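Long-range contacts in TNF receptor-associated factor 5 (Mus musculus, PDB 4GJH), which is an adaptor that probably relays signals from TNF-receptor-family members, whose cytoplasmic tails its trimeric TRAF domain is expected to bind: residues R57-Y67 and L79-F90; W96-L104 and V168-E176. One frame throughout, in Å; residues are numbered along the deposited sequence.

Contact 1 (R57-Y67 and L79-F90)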
# COMPACT_ATOMS: atom_id res chain seq x y z
N ARG C 57 8.16 -5.09 0.78
CA ARG C 57 7.45 -4.89 -0.48
C ARG C 57 7.94 -5.88 -1.51
O ARG C 57 7.14 -6.46 -2.26
CB ARG C 57 7.57 -3.46 -0.99
CG ARG C 57 6.85 -3.20 -2.34
CD ARG C 57 5.38 -2.81 -2.18
NE ARG C 57 5.20 -1.84 -1.09
CZ ARG C 57 4.04 -1.30 -0.74
NH1 ARG C 57 2.93 -1.60 -1.42
NH2 ARG C 57 3.99 -0.44 0.27
N CYS C 58 9.26 -6.11 -1.55
CA CYS C 58 9.84 -7.08 -2.47
C CYS C 58 10.42 -8.33 -1.78
O CYS C 58 11.35 -8.95 -2.30
CB CYS C 58 10.94 -6.43 -3.31
SG CYS C 58 10.45 -4.99 -4.25
N GLY C 59 9.88 -8.71 -0.63
CA GLY C 59 10.32 -9.91 0.06
C GLY C 59 9.48 -11.18 -0.19
O GLY C 59 8.87 -11.38 -1.25
N TYR C 60 9.47 -12.05 0.81
CA TYR C 60 8.70 -13.27 0.75
C TYR C 60 7.20 -13.01 0.78
O TYR C 60 6.70 -12.22 1.60
CB TYR C 60 9.02 -14.14 1.95
CG TYR C 60 10.47 -14.52 2.16
CD1 TYR C 60 11.02 -15.60 1.48
CD2 TYR C 60 11.26 -13.85 3.07
CE1 TYR C 60 12.32 -15.98 1.69
CE2 TYR C 60 12.56 -14.22 3.28
CZ TYR C 60 13.10 -15.29 2.58
OH TYR C 60 14.42 -15.68 2.78
N ARG C 61 6.48 -13.71 -0.09
CA ARG C 61 5.02 -13.72 -0.05
C ARG C 61 4.60 -14.86 0.88
O ARG C 61 5.14 -15.95 0.82
CB ARG C 61 4.42 -13.90 -1.44
CG ARG C 61 2.97 -13.42 -1.54
CD ARG C 61 2.52 -13.18 -2.98
NE ARG C 61 2.33 -14.46 -3.63
CZ ARG C 61 1.14 -15.01 -3.88
NH1 ARG C 61 0.02 -14.36 -3.57
NH2 ARG C 61 1.09 -16.20 -4.45
N LEU C 62 3.64 -14.59 1.76
CA LEU C 62 3.26 -15.54 2.81
C LEU C 62 1.78 -15.48 3.06
O LEU C 62 1.09 -14.57 2.56
CB LEU C 62 3.94 -15.16 4.13
CG LEU C 62 5.46 -15.03 4.06
CD1 LEU C 62 5.99 -14.30 5.28
CD2 LEU C 62 6.13 -16.41 3.90
N CYS C 63 1.28 -16.43 3.84
CA CYS C 63 -0.10 -16.35 4.32
C CYS C 63 -0.35 -17.39 5.37
O CYS C 63 0.49 -18.27 5.62
CB CYS C 63 -1.12 -16.54 3.20
SG CYS C 63 -1.26 -18.24 2.63
N ALA C 64 -1.52 -17.30 5.99
CA ALA C 64 -1.86 -18.21 7.06
C ALA C 64 -3.04 -19.08 6.64
O ALA C 64 -3.81 -18.72 5.75
CB ALA C 64 -2.18 -17.43 8.32
N ARG C 65 -3.18 -20.22 7.30
CA ARG C 65 -4.28 -21.11 6.99
C ARG C 65 -4.81 -21.72 8.25
O ARG C 65 -4.03 -22.20 9.06
CB ARG C 65 -3.79 -22.21 6.08
CG ARG C 65 -4.83 -23.21 5.71
CD ARG C 65 -4.16 -24.25 4.87
NE ARG C 65 -5.09 -25.06 4.10
CZ ARG C 65 -4.76 -25.65 2.97
NH1 ARG C 65 -3.52 -25.50 2.50
NH2 ARG C 65 -5.65 -26.39 2.31
N ALA C 66 -6.12 -21.71 8.43
CA ALA C 66 -6.67 -22.29 9.65
C ALA C 66 -7.66 -23.40 9.33
O ALA C 66 -8.41 -23.35 8.35
CB ALA C 66 -7.31 -21.23 10.50
N TYR C 67 -7.64 -24.44 10.16
CA TYR C 67 -8.67 -25.47 10.12
C TYR C 67 -9.51 -25.29 11.34
O TYR C 67 -9.11 -25.68 12.45
CB TYR C 67 -8.04 -26.85 10.12
CG TYR C 67 -7.37 -27.21 8.83
CD1 TYR C 67 -8.00 -28.03 7.91
CD2 TYR C 67 -6.09 -26.74 8.52
CE1 TYR C 67 -7.40 -28.37 6.72
CE2 TYR C 67 -5.48 -27.08 7.33
CZ TYR C 67 -6.15 -27.90 6.44
OH TYR C 67 -5.57 -28.26 5.25
N LEU C 79 -8.64 -25.79 16.96
CA LEU C 79 -8.38 -24.98 15.79
C LEU C 79 -6.92 -25.19 15.44
O LEU C 79 -6.02 -25.06 16.30
CB LEU C 79 -8.65 -23.51 16.10
CG LEU C 79 -8.37 -22.46 15.01
CD1 LEU C 79 -9.08 -21.18 15.36
CD2 LEU C 79 -6.88 -22.19 14.82
N SER C 80 -6.69 -25.54 14.18
CA SER C 80 -5.35 -25.80 13.68
C SER C 80 -4.86 -24.57 12.94
O SER C 80 -5.51 -24.13 11.98
CB SER C 80 -5.37 -26.99 12.72
OG SER C 80 -5.78 -28.19 13.36
N LEU C 81 -3.73 -24.02 13.36
CA LEU C 81 -3.19 -22.84 12.70
C LEU C 81 -1.86 -23.06 12.03
O LEU C 81 -0.87 -23.39 12.68
CB LEU C 81 -3.05 -21.70 13.70
CG LEU C 81 -2.60 -20.36 13.09
CD1 LEU C 81 -3.49 -19.96 11.93
CD2 LEU C 81 -2.56 -19.30 14.17
N TYR C 82 -1.82 -22.84 10.72
CA TYR C 82 -0.62 -23.10 9.94
C TYR C 82 -0.07 -21.88 9.20
O TYR C 82 -0.82 -21.00 8.75
CB TYR C 82 -0.86 -24.22 8.93
CG TYR C 82 -1.18 -25.56 9.56
CD1 TYR C 82 -0.25 -26.22 10.35
CD2 TYR C 82 -2.42 -26.17 9.36
CE1 TYR C 82 -0.54 -27.45 10.92
CE2 TYR C 82 -2.72 -27.40 9.93
CZ TYR C 82 -1.77 -28.04 10.70
OH TYR C 82 -2.05 -29.28 11.28
N PHE C 83 1.26 -21.86 9.07
CA PHE C 83 1.99 -20.82 8.38
C PHE C 83 2.29 -21.36 6.99
O PHE C 83 2.45 -22.55 6.84
CB PHE C 83 3.28 -20.52 9.14
CG PHE C 83 4.20 -19.55 8.44
CD1 PHE C 83 3.91 -18.18 8.41
CD2 PHE C 83 5.37 -19.98 7.84
CE1 PHE C 83 4.76 -17.27 7.78
CE2 PHE C 83 6.23 -19.08 7.21
CZ PHE C 83 5.92 -17.72 7.18
N VAL C 84 2.36 -20.47 6.00
CA VAL C 84 2.56 -20.89 4.60
C VAL C 84 3.44 -19.93 3.79
O VAL C 84 3.11 -18.75 3.63
CB VAL C 84 1.24 -20.95 3.83
CG1 VAL C 84 1.53 -21.30 2.39
CG2 VAL C 84 0.28 -21.94 4.45
N VAL C 85 4.53 -20.45 3.26
CA VAL C 85 5.34 -19.71 2.30
C VAL C 85 4.73 -19.87 0.92
O VAL C 85 4.52 -21.00 0.45
CB VAL C 85 6.77 -20.24 2.24
CG1 VAL C 85 7.57 -19.47 1.21
CG2 VAL C 85 7.42 -20.17 3.60
N MET C 86 4.45 -18.75 0.26
CA MET C 86 3.87 -18.80 -1.06
C MET C 86 4.95 -18.48 -2.06
O MET C 86 6.02 -18.02 -1.67
CB MET C 86 2.74 -17.78 -1.17
CG MET C 86 1.78 -17.81 0.01
SD MET C 86 0.36 -16.73 -0.21
CE MET C 86 -0.36 -17.48 -1.66
N ARG C 87 4.68 -18.72 -3.34
CA ARG C 87 5.58 -18.29 -4.39
C ARG C 87 5.57 -16.76 -4.48
O ARG C 87 4.52 -16.14 -4.65
CB ARG C 87 5.22 -18.90 -5.74
CG ARG C 87 6.05 -18.34 -6.88
CD ARG C 87 5.94 -19.19 -8.14
NE ARG C 87 4.56 -19.40 -8.56
CZ ARG C 87 4.11 -20.52 -9.12
NH1 ARG C 87 4.93 -21.54 -9.30
NH2 ARG C 87 2.84 -20.62 -9.48
N GLY C 88 6.74 -16.15 -4.35
CA GLY C 88 6.86 -14.72 -4.45
C GLY C 88 7.40 -14.27 -5.80
O GLY C 88 8.08 -15.03 -6.50
N GLU C 89 7.09 -13.03 -6.17
CA GLU C 89 7.53 -12.47 -7.44
C GLU C 89 9.06 -12.36 -7.48
O GLU C 89 9.67 -12.46 -8.55
CB GLU C 89 6.84 -11.13 -7.72
CG GLU C 89 7.26 -10.47 -9.04
CD GLU C 89 6.71 -9.04 -9.22
OE1 GLU C 89 5.75 -8.65 -8.51
OE2 GLU C 89 7.25 -8.28 -10.07
N PHE C 90 9.69 -12.19 -6.33
CA PHE C 90 11.14 -11.98 -6.29
C PHE C 90 11.88 -13.13 -5.63
O PHE C 90 12.99 -12.95 -5.12
CB PHE C 90 11.45 -10.67 -5.57
CG PHE C 90 10.70 -9.49 -6.09
CD1 PHE C 90 11.21 -8.74 -7.14
CD2 PHE C 90 9.47 -9.12 -5.55
CE1 PHE C 90 10.52 -7.65 -7.64
CE2 PHE C 90 8.77 -8.04 -6.05
CZ PHE C 90 9.30 -7.30 -7.09

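Contact 2 (W96-L104 and V168-E176)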
# COMPACT_ATOMS: atom_id res chain seq x y z
N TRP C 96 17.25 -18.83 0.33
CA TRP C 96 16.54 -20.07 0.62
C TRP C 96 17.48 -21.06 1.26
O TRP C 96 18.65 -21.12 0.89
CB TRP C 96 15.90 -20.64 -0.64
CG TRP C 96 14.95 -19.67 -1.29
CD1 TRP C 96 15.22 -18.82 -2.33
CD2 TRP C 96 13.58 -19.42 -0.92
NE1 TRP C 96 14.10 -18.07 -2.63
CE2 TRP C 96 13.09 -18.42 -1.78
CE3 TRP C 96 12.73 -19.96 0.04
CZ2 TRP C 96 11.78 -17.95 -1.71
CZ3 TRP C 96 11.43 -19.49 0.11
CH2 TRP C 96 10.97 -18.50 -0.75
N PRO C 97 16.99 -21.83 2.24
CA PRO C 97 15.59 -21.85 2.67
C PRO C 97 15.21 -20.62 3.49
O PRO C 97 16.06 -19.88 3.95
CB PRO C 97 15.51 -23.08 3.58
CG PRO C 97 16.82 -23.80 3.42
CD PRO C 97 17.80 -22.76 3.03
N PHE C 98 13.91 -20.43 3.65
CA PHE C 98 13.37 -19.45 4.57
C PHE C 98 13.85 -19.86 5.96
O PHE C 98 13.77 -21.04 6.33
CB PHE C 98 11.84 -19.48 4.48
CG PHE C 98 11.14 -18.55 5.41
CD1 PHE C 98 10.71 -17.32 4.97
CD2 PHE C 98 10.89 -18.90 6.72
CE1 PHE C 98 10.05 -16.45 5.82
CE2 PHE C 98 10.24 -18.03 7.58
CZ PHE C 98 9.82 -16.80 7.13
N ARG C 99 14.36 -18.90 6.72
CA ARG C 99 15.01 -19.21 7.99
C ARG C 99 14.62 -18.33 9.19
O ARG C 99 15.33 -18.28 10.19
CB ARG C 99 16.53 -19.17 7.79
CG ARG C 99 17.17 -20.57 7.62
CD ARG C 99 18.68 -20.50 7.39
NE ARG C 99 19.03 -20.36 5.97
CZ ARG C 99 19.10 -19.19 5.31
NH1 ARG C 99 18.85 -18.05 5.95
NH2 ARG C 99 19.42 -19.19 4.02
N GLN C 100 13.47 -17.65 9.09
CA GLN C 100 13.08 -16.67 10.09
C GLN C 100 12.28 -17.30 11.22
O GLN C 100 11.55 -18.26 11.01
CB GLN C 100 12.24 -15.58 9.43
CG GLN C 100 12.85 -15.03 8.14
CD GLN C 100 14.22 -14.37 8.35
OE1 GLN C 100 14.32 -13.28 8.91
NE2 GLN C 100 15.27 -15.05 7.91
N ARG C 101 12.40 -16.75 12.41
CA ARG C 101 11.51 -17.17 13.50
C ARG C 101 10.09 -16.72 13.19
O ARG C 101 9.87 -15.65 12.60
CB ARG C 101 11.99 -16.63 14.85
CG ARG C 101 10.95 -16.69 15.94
CD ARG C 101 11.55 -16.35 17.30
NE ARG C 101 12.66 -17.23 17.65
CZ ARG C 101 12.53 -18.48 18.10
NH1 ARG C 101 11.32 -19.03 18.25
NH2 ARG C 101 13.62 -19.20 18.38
N VAL C 102 9.12 -17.53 13.56
CA VAL C 102 7.71 -17.20 13.32
C VAL C 102 6.89 -17.34 14.59
O VAL C 102 7.10 -18.24 15.39
CB VAL C 102 7.11 -18.11 12.24
CG1 VAL C 102 5.64 -17.78 12.04
CG2 VAL C 102 7.88 -17.98 10.94
N THR C 103 5.94 -16.43 14.77
CA THR C 103 5.08 -16.48 15.94
C THR C 103 3.64 -16.46 15.51
O THR C 103 3.25 -15.67 14.65
CB THR C 103 5.35 -15.32 16.91
OG1 THR C 103 6.72 -15.37 17.35
CG2 THR C 103 4.42 -15.42 18.11
N LEU C 104 2.86 -17.36 16.09
CA LEU C 104 1.46 -17.58 15.76
C LEU C 104 0.65 -17.20 16.97
O LEU C 104 1.01 -17.56 18.10
CB LEU C 104 1.23 -19.05 15.46
CG LEU C 104 1.97 -19.60 14.24
CD1 LEU C 104 1.66 -21.08 14.03
CD2 LEU C 104 1.57 -18.80 13.03
N VAL C 168 -0.04 -13.49 12.79
CA VAL C 168 1.25 -14.09 12.50
C VAL C 168 2.30 -12.99 12.48
O VAL C 168 2.06 -11.91 11.95
CB VAL C 168 1.26 -14.78 11.14
CG1 VAL C 168 2.63 -15.36 10.85
CG2 VAL C 168 0.17 -15.88 11.10
N ALA C 169 3.45 -13.26 13.07
CA ALA C 169 4.54 -12.29 13.05
C ALA C 169 5.85 -12.97 12.72
O ALA C 169 6.28 -13.89 13.41
CB ALA C 169 4.64 -11.57 14.37
N VAL C 170 6.47 -12.50 11.65
CA VAL C 170 7.74 -13.06 11.20
C VAL C 170 8.86 -12.18 11.71
O VAL C 170 8.80 -10.96 11.57
CB VAL C 170 7.78 -13.14 9.66
CG1 VAL C 170 9.16 -13.47 9.16
CG2 VAL C 170 6.79 -14.18 9.16
N ASP C 171 9.89 -12.78 12.31
CA ASP C 171 11.04 -12.01 12.73
C ASP C 171 11.92 -11.62 11.54
O ASP C 171 12.41 -12.50 10.82
CB ASP C 171 11.88 -12.77 13.76
CG ASP C 171 13.04 -11.94 14.27
OD1 ASP C 171 12.79 -11.08 15.15
OD2 ASP C 171 14.18 -12.12 13.79
N LEU C 172 12.12 -10.31 11.36
CA LEU C 172 12.87 -9.80 10.21
C LEU C 172 14.39 -9.70 10.41
O LEU C 172 15.13 -9.29 9.51
CB LEU C 172 12.33 -8.44 9.77
CG LEU C 172 10.84 -8.52 9.45
CD1 LEU C 172 10.24 -7.21 8.99
CD2 LEU C 172 10.50 -9.68 8.52
N THR C 173 14.85 -10.08 11.60
CA THR C 173 16.27 -10.06 11.92
C THR C 173 17.10 -10.68 10.81
O THR C 173 16.84 -11.80 10.38
CB THR C 173 16.54 -10.84 13.20
OG1 THR C 173 16.17 -10.04 14.32
CG2 THR C 173 18.01 -11.21 13.29
N ASP C 174 18.12 -9.94 10.38
CA ASP C 174 19.04 -10.41 9.34
C ASP C 174 18.36 -10.57 7.99
O ASP C 174 18.70 -11.46 7.22
CB ASP C 174 19.71 -11.73 9.75
CG ASP C 174 20.74 -11.53 10.85
OD1 ASP C 174 21.21 -10.39 11.03
OD2 ASP C 174 21.09 -12.52 11.53
N LEU C 175 17.42 -9.68 7.70
CA LEU C 175 16.75 -9.66 6.41
C LEU C 175 16.85 -8.29 5.75
O LEU C 175 16.01 -7.41 6.02
CB LEU C 175 15.28 -10.04 6.57
CG LEU C 175 14.80 -11.36 5.96
CD1 LEU C 175 13.29 -11.45 6.04
CD2 LEU C 175 15.25 -11.49 4.53
N GLU C 176 17.84 -8.10 4.89
CA GLU C 176 17.93 -6.82 4.21
C GLU C 176 16.67 -6.61 3.39
O GLU C 176 16.09 -7.57 2.88
CB GLU C 176 19.15 -6.72 3.30
CG GLU C 176 19.26 -5.35 2.63
CD GLU C 176 20.14 -5.35 1.40
OE1 GLU C 176 21.36 -5.62 1.53
OE2 GLU C 176 19.62 -5.08 0.29

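Contact 1 (R57-Y67 and L79-F90)
Tyr-67 and Ser-80 open the antiparallel pairing of strands 61-67 and 79-85 with two mutual backbone bonds, Tyr-67 N to Ser-80 O (2.8 Å) and Ser-80 N to Tyr-67 O. Arg-65 and Tyr-82 exchange a second pair, whose straighter member runs from Tyr-82 N to Arg-65 O. At Cys-63 and Val-84 the exchange is uneven: Cys-63 N is well placed on Val-84 O, whereas the return bond from Val-84 N is weak, bent to 123° at the hydrogen. Met-86 N then reaches Arg-61 O (2.9 Å). Between these pairs, Leu-62, Ala-64 and Ala-66 bond through their backbones to strand 48-54, and Leu-79 and Leu-81 to strand 142-147. The hairpin of strands 61-67 and 78-85 therefore forms the two central strands of a four-stranded antiparallel sheet in the TRAF/MATH beta sandwich.

The Arg-61 guanidinium is held from several directions. Its chain, bent at chi3 (73°), brings NE to Arg-87 O at 2.9 Å, nearly straight and in the guanidinium plane. NH2 adds a weak bond to that carbonyl and forms a salt bridge with Glu-135, while Met-86 covers one face, its CE 3.4 Å from Arg-61 NH2. Ser-80 OG is satisfied by Pro-143 O and Tyr-82 OH by Asp-71.

On the face of Cys-63, Arg-65 and Tyr-67, the Tyr-67 and Tyr-82 rings meet rim to rim with planes at 81°; Cys-63 SG also lies 3.6 Å from Met-86 SD, at the end of the strand. On the face of Leu-62 and Ala-64, Leu-62 CD2 packs against Phe-83 CZ (3.5 Å). Beyond the strands, Cys-58 lies over a face of the Phe-90 ring, with SG 4.2 Å from the ring centroid, and Ile-27 of the second subunit packs against both residues.

Contact 2 (W96-L104 and V168-E176)
Thr-103 and Ala-169 form the hydrogen-bonded pair of strands 101-104 and 168-170, which run antiparallel: Thr-103 N donates to Ala-169 O, and Ala-169 N returns a bond to Thr-103 O (2.9 Å) within the carbonyl plane. A third backbone bond continues the pattern past the end of strand 168-170, where Asp-171 N meets Arg-101 O at 2.9 Å, almost straight (174°). A CA-H...O contact from Val-168 CA to Thr-103 O (3.3 Å) accompanies them.

Apolar contacts line the face carrying Val-102, Leu-104, Val-168 and Val-170. Leu-104 and Val-168 run alongside each other in the same direction, with Leu-104 CD2 3.8 Å from Val-168 CG2. The other branch of Val-168, CG1, touches Val-102 CG1 (4.0 Å), the two side chains running at a slant to each other. With chi1 at 169°, Val-170 swings CG1 away from its backbone N and toward the edge of the Phe-98 ring at CZ, where it also touches Gln-100 CB (3.7 Å). Gln-100 CG in turn packs over a face of Phe-98, toward the rim of the ring. Farther along, Gln-100 meets Leu-175, which follows Asp-174 in the type II turn from Leu-172 to Leu-175.

Among the polar side chains, Thr-103 OG1, on the face of Ala-169, bonds to the hydroxyl of Thr-119, as does Arg-101 NH1. Arg-101 and Asp-171 touch through their CB atoms (4.0 Å).

Strands 101-106 and 164-170 are the inner pair of a four-stranded antiparallel sheet, between strand 116-121, next to the former, and strand 25-30, next to the latter. From their apolar face, Val-102 and Val-168 reach Phe-83 of strand 78-85, and Leu-104 reaches Phe-145 of strand 142-147.

Contacts 1 and 2 lie in the two facing sheets of the TRAF/MATH sandwich, each joining the central strands of its own sheet, with centres about 12 Å apart. They come in series along the chain: the hairpin of contact 1 is complete before residue 96, and strand 101-106 follows strand 78-85 into the other sheet. Contact 2 closes with strand 164-170; 63 residues separate its two segments. Among the points where the sheets meet, Leu-104 CD1 lies 3.7 Å from Leu-81 O, while at one end Tyr-60 engages the rings of Trp-96 and Phe-98 edge-to-face. The two contacts therefore share one hydrophobic core, and only contact 1 also touches a neighbouring subunit.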